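Local coordinates for prenyltransference for protein (Lavandula lanata, PDB 5HC8) that catalyses the head-to-middle condensation of two dimethylallyl diphosphate molecules into lavandulyl diphosphate, at residues 13-18 against 59-64; 17-22 against 189-194; 143-148 against 203-208. One frame throughout, in Å; residues are numbered along the deposited sequence.

Interaction 1 (13-18 against 59-64); sequences PNHVAI and LLTIWA. With ISY (3-methylbut-3-enylsulfanyl(phosphonooxy)phosphinic acid), chain F; 61G (2-methylbuta-1,3-diene), chain D.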
# COMPACT_ATOMS: atom_id res chain seq x y z
N PRO A 13 -0.50 -16.81 9.63
CA PRO A 13 -1.20 -15.53 9.48
C PRO A 13 -2.70 -15.63 9.84
O PRO A 13 -3.38 -16.57 9.44
CB PRO A 13 -1.02 -15.21 7.98
CG PRO A 13 -0.49 -16.44 7.34
CD PRO A 13 0.12 -17.30 8.40
N ASN A 14 -3.25 -14.63 10.49
CA ASN A 14 -4.67 -14.58 10.66
C ASN A 14 -5.39 -14.32 9.32
O ASN A 14 -6.40 -14.97 9.00
CB ASN A 14 -5.08 -13.49 11.65
CG ASN A 14 -4.66 -13.81 13.06
OD1 ASN A 14 -4.66 -14.95 13.46
ND2 ASN A 14 -4.24 -12.81 13.78
N HIS A 15 -4.91 -13.32 8.60
CA HIS A 15 -5.58 -12.89 7.34
C HIS A 15 -4.59 -13.02 6.21
O HIS A 15 -3.50 -12.41 6.26
CB HIS A 15 -6.06 -11.44 7.51
CG HIS A 15 -6.74 -10.83 6.33
ND1 HIS A 15 -7.18 -9.51 6.35
CD2 HIS A 15 -7.04 -11.32 5.11
CE1 HIS A 15 -7.73 -9.22 5.18
NE2 HIS A 15 -7.69 -10.31 4.42
N VAL A 16 -4.97 -13.81 5.19
CA VAL A 16 -4.19 -13.89 3.93
C VAL A 16 -5.04 -13.33 2.80
O VAL A 16 -6.24 -13.72 2.69
CB VAL A 16 -3.75 -15.37 3.61
CG1 VAL A 16 -3.00 -15.46 2.25
CG2 VAL A 16 -2.85 -15.88 4.74
N ALA A 17 -4.45 -12.46 1.95
CA ALA A 17 -5.15 -11.92 0.82
C ALA A 17 -4.42 -12.22 -0.43
O ALA A 17 -3.21 -12.15 -0.47
CB ALA A 17 -5.36 -10.39 0.93
N ILE A 18 -5.18 -12.47 -1.49
CA ILE A 18 -4.63 -12.82 -2.77
C ILE A 18 -5.09 -11.95 -3.93
O ILE A 18 -6.28 -11.75 -4.13
CB ILE A 18 -5.01 -14.28 -3.15
CG1 ILE A 18 -4.51 -15.25 -2.05
CG2 ILE A 18 -4.39 -14.65 -4.47
CD1 ILE A 18 -4.83 -16.72 -2.30
N LEU A 59 -8.91 -15.76 8.12
CA LEU A 59 -9.57 -15.10 7.01
C LEU A 59 -8.75 -15.18 5.73
O LEU A 59 -7.58 -14.87 5.73
CB LEU A 59 -9.86 -13.63 7.47
CG LEU A 59 -10.15 -12.71 6.26
CD1 LEU A 59 -11.41 -13.14 5.58
CD2 LEU A 59 -10.21 -11.29 6.78
N LEU A 60 -9.38 -15.65 4.66
CA LEU A 60 -8.78 -15.64 3.32
C LEU A 60 -9.60 -14.68 2.45
O LEU A 60 -10.83 -14.86 2.32
CB LEU A 60 -8.90 -16.95 2.65
CG LEU A 60 -8.20 -17.02 1.28
CD1 LEU A 60 -6.67 -16.98 1.46
CD2 LEU A 60 -8.62 -18.22 0.49
N THR A 61 -8.95 -13.67 1.93
CA THR A 61 -9.59 -12.75 0.95
C THR A 61 -9.06 -12.98 -0.44
O THR A 61 -7.84 -13.02 -0.64
CB THR A 61 -9.33 -11.30 1.36
OG1 THR A 61 -9.96 -11.02 2.61
CG2 THR A 61 -9.92 -10.36 0.31
N ILE A 62 -9.96 -13.19 -1.41
CA ILE A 62 -9.56 -13.28 -2.81
C ILE A 62 -10.13 -12.07 -3.54
O ILE A 62 -11.34 -11.77 -3.50
CB ILE A 62 -10.04 -14.56 -3.51
CG1 ILE A 62 -9.42 -15.79 -2.84
CG2 ILE A 62 -9.79 -14.50 -5.00
CD1 ILE A 62 -9.98 -17.13 -3.35
N TRP A 63 -9.26 -11.29 -4.14
CA TRP A 63 -9.70 -10.11 -4.92
C TRP A 63 -9.98 -10.50 -6.33
O TRP A 63 -9.08 -11.01 -7.02
CB TRP A 63 -8.63 -9.05 -4.98
CG TRP A 63 -9.05 -7.70 -5.48
CD1 TRP A 63 -10.28 -7.06 -5.36
CD2 TRP A 63 -8.19 -6.75 -6.09
NE1 TRP A 63 -10.19 -5.79 -5.87
CE2 TRP A 63 -8.91 -5.55 -6.26
CE3 TRP A 63 -6.84 -6.76 -6.42
CZ2 TRP A 63 -8.32 -4.42 -6.86
CZ3 TRP A 63 -6.31 -5.67 -7.02
CH2 TRP A 63 -7.03 -4.51 -7.18
N ALA A 64 -11.22 -10.28 -6.79
CA ALA A 64 -11.64 -10.79 -8.13
C ALA A 64 -11.95 -9.66 -9.13
O ALA A 64 -11.95 -9.85 -10.34
CB ALA A 64 -12.86 -11.66 -8.00
P1 ISY F . -3.00 -4.04 -13.40
O2 ISY F . -4.51 -4.53 -12.94
P3 ISY F . -5.16 -5.96 -13.04
O4 ISY F . -1.97 -5.24 -13.38
O5 ISY F . -2.46 -2.83 -12.58
O6 ISY F . -3.18 -3.57 -14.84
O7 ISY F . -4.69 -6.68 -14.25
O8 ISY F . -6.74 -5.81 -12.83
S9 ISY F . -4.30 -7.03 -11.40
C10 ISY F . -5.35 -6.49 -10.08
C11 ISY F . -6.13 -7.76 -9.78
C12 ISY F . -7.62 -7.75 -9.62
C13 ISY F . -8.30 -9.01 -9.32
C14 ISY F . -8.43 -6.56 -9.96
CAC 61G D . -9.88 -9.22 -12.87
CAE 61G D . -9.83 -10.77 -13.02
CAB 61G D . -10.77 -11.76 -12.39
CAD 61G D . -8.69 -11.31 -13.66
CAA 61G D . -7.82 -10.32 -14.20

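Interaction 2 (17-22 against 189-194); sequences AIIIDG and DLLIRA. With MG (magnesium ion), chain B; PIS (trihydrogen thiodiphosphate), chain C; ISY (3-methylbut-3-enylsulfanyl(phosphonooxy)phosphinic acid), chain F.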
# COMPACT_ATOMS: atom_id res chain seq x y z
N ALA A 17 -4.45 -12.46 1.95
CA ALA A 17 -5.15 -11.92 0.82
C ALA A 17 -4.42 -12.22 -0.43
O ALA A 17 -3.21 -12.15 -0.47
CB ALA A 17 -5.36 -10.39 0.93
N ILE A 18 -5.18 -12.47 -1.49
CA ILE A 18 -4.63 -12.82 -2.77
C ILE A 18 -5.09 -11.95 -3.93
O ILE A 18 -6.28 -11.75 -4.13
CB ILE A 18 -5.01 -14.28 -3.15
CG1 ILE A 18 -4.51 -15.25 -2.05
CG2 ILE A 18 -4.39 -14.65 -4.47
CD1 ILE A 18 -4.83 -16.72 -2.30
N ILE A 19 -4.13 -11.40 -4.64
CA ILE A 19 -4.38 -10.71 -5.92
C ILE A 19 -4.16 -11.65 -7.09
O ILE A 19 -3.04 -12.05 -7.38
CB ILE A 19 -3.46 -9.46 -6.06
CG1 ILE A 19 -3.73 -8.47 -4.93
CG2 ILE A 19 -3.59 -8.77 -7.39
CD1 ILE A 19 -2.82 -7.26 -4.96
N ILE A 20 -5.24 -11.98 -7.80
CA ILE A 20 -5.19 -12.86 -8.96
C ILE A 20 -4.88 -12.06 -10.20
O ILE A 20 -5.33 -10.91 -10.38
CB ILE A 20 -6.53 -13.71 -9.09
CG1 ILE A 20 -7.73 -12.84 -9.38
CG2 ILE A 20 -6.82 -14.49 -7.79
CD1 ILE A 20 -9.05 -13.57 -9.34
N ASP A 21 -4.04 -12.65 -11.05
CA ASP A 21 -3.54 -11.95 -12.21
C ASP A 21 -2.92 -12.96 -13.17
O ASP A 21 -2.57 -14.08 -12.76
CB ASP A 21 -2.53 -10.88 -11.76
CG ASP A 21 -2.37 -9.73 -12.77
OD1 ASP A 21 -3.36 -9.52 -13.48
OD2 ASP A 21 -1.26 -9.14 -12.89
N GLY A 22 -2.69 -12.54 -14.41
CA GLY A 22 -1.90 -13.34 -15.35
C GLY A 22 -2.78 -14.25 -16.20
O GLY A 22 -2.28 -15.11 -16.90
N ASP A 189 -2.07 -10.12 7.11
CA ASP A 189 -0.72 -10.40 7.53
C ASP A 189 0.18 -10.66 6.32
O ASP A 189 1.40 -10.37 6.33
CB ASP A 189 -0.77 -11.64 8.45
CG ASP A 189 -1.56 -11.35 9.69
OD1 ASP A 189 -1.09 -10.51 10.47
OD2 ASP A 189 -2.68 -11.85 9.79
N LEU A 190 -0.42 -11.24 5.29
CA LEU A 190 0.32 -11.69 4.11
C LEU A 190 -0.53 -11.37 2.86
O LEU A 190 -1.70 -11.69 2.85
CB LEU A 190 0.56 -13.20 4.16
CG LEU A 190 1.15 -13.88 2.95
CD1 LEU A 190 2.53 -13.36 2.68
CD2 LEU A 190 1.16 -15.46 3.04
N LEU A 191 0.08 -10.76 1.85
CA LEU A 191 -0.60 -10.40 0.62
C LEU A 191 0.19 -11.13 -0.44
O LEU A 191 1.39 -10.93 -0.56
CB LEU A 191 -0.54 -8.91 0.36
CG LEU A 191 -1.07 -8.48 -1.03
CD1 LEU A 191 -2.55 -8.69 -1.09
CD2 LEU A 191 -0.80 -6.98 -1.16
N ILE A 192 -0.52 -11.93 -1.20
CA ILE A 192 0.04 -12.66 -2.29
C ILE A 192 -0.41 -12.06 -3.63
O ILE A 192 -1.57 -11.92 -3.88
CB ILE A 192 -0.43 -14.12 -2.23
CG1 ILE A 192 0.07 -14.80 -0.95
CG2 ILE A 192 0.09 -14.89 -3.42
CD1 ILE A 192 -0.58 -16.19 -0.71
N ARG A 193 0.54 -11.86 -4.53
CA ARG A 193 0.17 -11.48 -5.88
C ARG A 193 0.84 -12.35 -6.91
O ARG A 193 2.04 -12.43 -6.95
CB ARG A 193 0.46 -10.00 -6.18
CG ARG A 193 0.10 -9.59 -7.61
CD ARG A 193 0.15 -8.09 -7.85
NE ARG A 193 -0.18 -7.88 -9.24
CZ ARG A 193 -0.85 -6.84 -9.73
NH1 ARG A 193 -1.22 -5.81 -8.97
NH2 ARG A 193 -1.14 -6.81 -11.00
N ALA A 194 -0.00 -12.98 -7.72
CA ALA A 194 0.39 -13.86 -8.77
C ALA A 194 0.74 -13.06 -10.00
O ALA A 194 0.34 -11.91 -10.15
CB ALA A 194 -0.73 -14.79 -9.11
MG MG B . -3.64 -8.27 -15.17
P1 PIS C . -3.49 -10.45 -17.54
O1 PIS C . -5.04 -10.81 -17.30
P2 PIS C . -5.93 -10.67 -15.99
S1 PIS C . -5.55 -9.15 -15.48
O2 PIS C . -2.79 -9.89 -16.28
O3 PIS C . -2.78 -11.70 -18.05
O4 PIS C . -5.40 -11.72 -15.08
O5 PIS C . -3.54 -9.27 -18.57
O6 PIS C . -7.44 -10.81 -16.49
P1 ISY F . -3.00 -4.04 -13.40
O2 ISY F . -4.51 -4.53 -12.94
P3 ISY F . -5.16 -5.96 -13.04
O4 ISY F . -1.97 -5.24 -13.38
O5 ISY F . -2.46 -2.83 -12.58
O6 ISY F . -3.18 -3.57 -14.84
O7 ISY F . -4.69 -6.68 -14.25
O8 ISY F . -6.74 -5.81 -12.83
S9 ISY F . -4.30 -7.03 -11.40
C10 ISY F . -5.35 -6.49 -10.08
C11 ISY F . -6.13 -7.76 -9.78
C12 ISY F . -7.62 -7.75 -9.62
C13 ISY F . -8.30 -9.01 -9.32
C14 ISY F . -8.43 -6.56 -9.96
O HOH W 1 0.93 -9.69 -11.31
O HOH W 2 -1.82 -7.40 -14.81
O HOH W 3 -3.81 -7.15 -17.09

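Interaction 3 (143-148 against 203-208); sequences GGREDI and FFLWQL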
# COMPACT_ATOMS: atom_id res chain seq x y z
N GLY A 143 -12.22 -1.41 -4.57
CA GLY A 143 -10.97 -0.69 -4.76
C GLY A 143 -10.56 -0.01 -3.48
O GLY A 143 -11.42 0.42 -2.71
N GLY A 144 -9.26 0.05 -3.18
CA GLY A 144 -8.78 0.60 -1.92
C GLY A 144 -9.03 2.10 -1.73
O GLY A 144 -9.40 2.53 -0.65
N ARG A 145 -8.81 2.90 -2.78
CA ARG A 145 -9.13 4.33 -2.76
C ARG A 145 -10.64 4.51 -2.51
O ARG A 145 -11.00 5.31 -1.68
CB ARG A 145 -8.81 4.99 -4.12
CG ARG A 145 -7.36 5.21 -4.40
CD ARG A 145 -6.82 6.37 -3.68
NE ARG A 145 -5.43 6.76 -3.99
CZ ARG A 145 -4.99 7.58 -4.96
NH1 ARG A 145 -5.81 8.02 -5.93
NH2 ARG A 145 -3.69 7.88 -5.02
N GLU A 146 -11.44 3.74 -3.20
CA GLU A 146 -12.89 3.87 -3.09
C GLU A 146 -13.38 3.54 -1.67
O GLU A 146 -14.25 4.23 -1.12
CB GLU A 146 -13.59 2.94 -4.03
CG GLU A 146 -13.59 3.32 -5.46
CD GLU A 146 -12.24 3.13 -6.17
OE1 GLU A 146 -11.25 2.58 -5.61
OE2 GLU A 146 -12.20 3.49 -7.36
N ASP A 147 -12.80 2.50 -1.08
CA ASP A 147 -13.00 2.19 0.35
C ASP A 147 -12.72 3.36 1.28
O ASP A 147 -13.53 3.69 2.16
CB ASP A 147 -12.13 0.96 0.71
CG ASP A 147 -12.59 0.22 1.92
OD1 ASP A 147 -13.72 0.44 2.50
OD2 ASP A 147 -11.77 -0.70 2.29
N ILE A 148 -11.53 3.97 1.19
CA ILE A 148 -11.20 5.05 1.97
C ILE A 148 -12.17 6.23 1.77
O ILE A 148 -12.58 6.90 2.75
CB ILE A 148 -9.78 5.47 1.74
CG1 ILE A 148 -8.82 4.34 2.22
CG2 ILE A 148 -9.44 6.80 2.41
CD1 ILE A 148 -7.40 4.55 1.72
N PHE A 203 -5.88 -2.32 -4.92
CA PHE A 203 -6.44 -3.16 -3.85
C PHE A 203 -6.45 -2.39 -2.52
O PHE A 203 -6.41 -1.14 -2.47
CB PHE A 203 -5.66 -4.50 -3.81
CG PHE A 203 -6.27 -5.61 -2.97
CD1 PHE A 203 -7.65 -5.88 -2.91
CD2 PHE A 203 -5.41 -6.50 -2.32
CE1 PHE A 203 -8.17 -6.88 -2.14
CE2 PHE A 203 -5.92 -7.55 -1.54
CZ PHE A 203 -7.31 -7.78 -1.48
N PHE A 204 -6.54 -3.13 -1.41
CA PHE A 204 -6.37 -2.50 -0.12
C PHE A 204 -5.23 -1.51 -0.08
O PHE A 204 -4.10 -1.76 -0.57
CB PHE A 204 -6.04 -3.57 1.00
CG PHE A 204 -7.10 -4.59 1.30
CD1 PHE A 204 -8.44 -4.29 1.35
CD2 PHE A 204 -6.72 -5.90 1.61
CE1 PHE A 204 -9.37 -5.26 1.61
CE2 PHE A 204 -7.67 -6.90 1.92
CZ PHE A 204 -9.02 -6.57 1.95
N LEU A 205 -5.44 -0.41 0.62
CA LEU A 205 -4.42 0.57 0.86
C LEU A 205 -4.35 0.79 2.36
O LEU A 205 -3.33 0.51 2.95
CB LEU A 205 -4.72 1.90 0.11
CG LEU A 205 -4.76 1.73 -1.43
CD1 LEU A 205 -5.18 3.08 -2.06
CD2 LEU A 205 -3.46 1.30 -2.00
N TRP A 206 -5.43 1.31 3.00
CA TRP A 206 -5.47 1.49 4.44
C TRP A 206 -5.02 0.20 5.18
O TRP A 206 -4.32 0.28 6.21
CB TRP A 206 -6.86 1.85 4.90
CG TRP A 206 -7.04 1.82 6.38
CD1 TRP A 206 -7.25 0.72 7.16
CD2 TRP A 206 -6.92 2.95 7.27
NE1 TRP A 206 -7.32 1.11 8.48
CE2 TRP A 206 -7.10 2.47 8.58
CE3 TRP A 206 -6.74 4.31 7.08
CZ2 TRP A 206 -7.09 3.32 9.68
CZ3 TRP A 206 -6.62 5.12 8.16
CH2 TRP A 206 -6.88 4.65 9.45
N GLN A 207 -5.47 -0.91 4.63
CA GLN A 207 -5.26 -2.21 5.24
C GLN A 207 -3.84 -2.72 5.28
O GLN A 207 -3.61 -3.71 6.00
CB GLN A 207 -6.24 -3.27 4.69
CG GLN A 207 -7.72 -2.99 4.97
CD GLN A 207 -8.43 -2.01 4.03
OE1 GLN A 207 -7.80 -1.36 3.15
NE2 GLN A 207 -9.76 -1.89 4.19
N LEU A 208 -2.91 -2.09 4.58
CA LEU A 208 -1.58 -2.69 4.29
C LEU A 208 -0.33 -2.14 4.95
O LEU A 208 0.73 -2.40 4.41
CB LEU A 208 -1.35 -2.72 2.73
CG LEU A 208 -2.38 -3.48 1.90
CD1 LEU A 208 -1.81 -3.56 0.46
CD2 LEU A 208 -2.64 -4.90 2.40
O HOH W 4 -8.08 0.95 1.54

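Interaction 1 (13-18 against 59-64)
V16 O is approached twice from the neighbouring strand. It accepts the N-H of T61 at 2.8 Å, and CA of L60 adds a CH...O contact at 3.2 Å. T61 O is used in the same way, by I18 N at 2.8 Å and by CA of A17. With the bonds V16 N to L59 O and W63 N to I18 O, this makes a regular parallel pair of strands.

On the face carrying H15, A17, L59 and T61, CD2 of L59 sits over the centre of the H15 imidazole. It is 3.4 Å from the ring centroid and only 2° off the normal, a clear CH-pi contact. H15 CG lies anti to the backbone N (chi1 179°), which brings the ring's NE2 to T61 OG1 at 3.0 Å. Either atom could be the donor.

On the other face CD1 of L60 meets CB of V16 at 4.0 Å and CD1 of I18. Near the C-terminal end of the strand W63 lays one indole face against the ISY carbons, with CZ3 3.3 Å from ISY C10. Its NE1 is hydrogen-bonded to Y142 O.

I48 and I49 of helix 34-54 pack on I18 and L60, while strand 135-140 pairs with the far edge of strand 59-65.

Interaction 2 (17-22 against 189-194)
R193 reaches from its strand past I19 to D21 and the diphosphate of ISY. The strands 15-19 and 190-193 run parallel in the central sheet of the cis-prenyltransferase (undecaprenyl diphosphate synthase) fold, and the active site lies at their C-terminal ends. Four backbone bonds join them: A17 N to L190 O, I192 N to A17 O, I19 N to I192 O and the longer A194 N to I19 O.

The R193 chain is extended, with CG anti to the backbone N (chi1 179°). CB packs near CB of I19. CG and CD pass beside CG2 of I19, with CG 3.8 Å from it, and that methyl also lies over one face of the guanidinium. NE gives its proton to water 1 at 3.0 Å; this water also bonds D21 OD2 and A194 O. NH1 turns to S201 OG and R199 O. NH2 divides between D21 OD2 and ISY O4, each at 3.0 Å.

The salt bridge is not flat. NH2 meets OD2 from above the carboxylate, and the two planes stand 85° apart. D21 OD1 binds the magnesium ion at 2.1 Å. R193, with the magnesium ion and the waters, probably limits how the D21 carboxylate can turn. A methionine in its place would probably leave D21 OD2 and ISY O4 without their shared cationic partner, and water 1 without its NE donor.

On the same face, CD1 of L191 touches CB of A17 and CG1 of I19.

The magnesium ion has six ligands: D21 OD1, S1 and O2 of PIS, O7 of ISY and two waters. G22 N, at the N-cap of the next helix, donates to PIS O2 at 3.2 Å.

Interaction 3 (143-148 against 203-208)
Helix 144-160 starts against the loop 203-208: CA of G144 comes within 4.3 Å of CA of F204, and L205 to L208 form a type I turn. G143 is the N-cap. CA of G144 lies 3.0 Å from F203 O in a CH...O contact, and a side chain on G144 would strike that oxygen.

D147 reaches across with OD2, which accepts NE2 of Q207 at 3.0 Å. The bond lies close to the amide plane, and the carboxylate and amide planes are only 18° apart. OD2 also bonds Y142 OH, and Q207 NE2 also bonds T180 OG1. Q207 is bent at chi2 (82°), which sends its amide back toward the helix. Its OE1 takes water 4 at 2.8 Å, and this water also ties G144 O to W206 N.

Beside this polar pair lies an apolar patch. CD1 of L205 rests 3.8 Å from CG of R145, and CD1 of I148 lies 4.1 Å from CB of L205.

R145 and W206 each make a cation-pi contact with W206 and R145 of the second subunit. The contact is therefore a helix start seated on a loop at the subunit interface of a homodimeric cis-prenyltransferase.

Interactions 1 and 2 share strand 15-19, pairing its two edges, and their centres are about 8 Å apart. Interaction 3 lies about 14 Å, centre to centre, from each. F203 joins all three. Its CD1 is 3.3 Å from CD2 of W63 in interaction 1, and its CE2 is 3.6 Å from CD1 of L191 in interaction 2. The same ring touches A17, common to both.

Interactions 1 and 2 also meet near the substrate, where W63 O is 3.3 Å from CG1 of I20. W63 and I19 both touch the ISY hydrocarbon. R193 bonds its diphosphate, and D21 reaches it through the magnesium ion. F203, about 7 Å from ISY (nearest atoms), stacks on W63, so interaction 3 lies one layer behind the site.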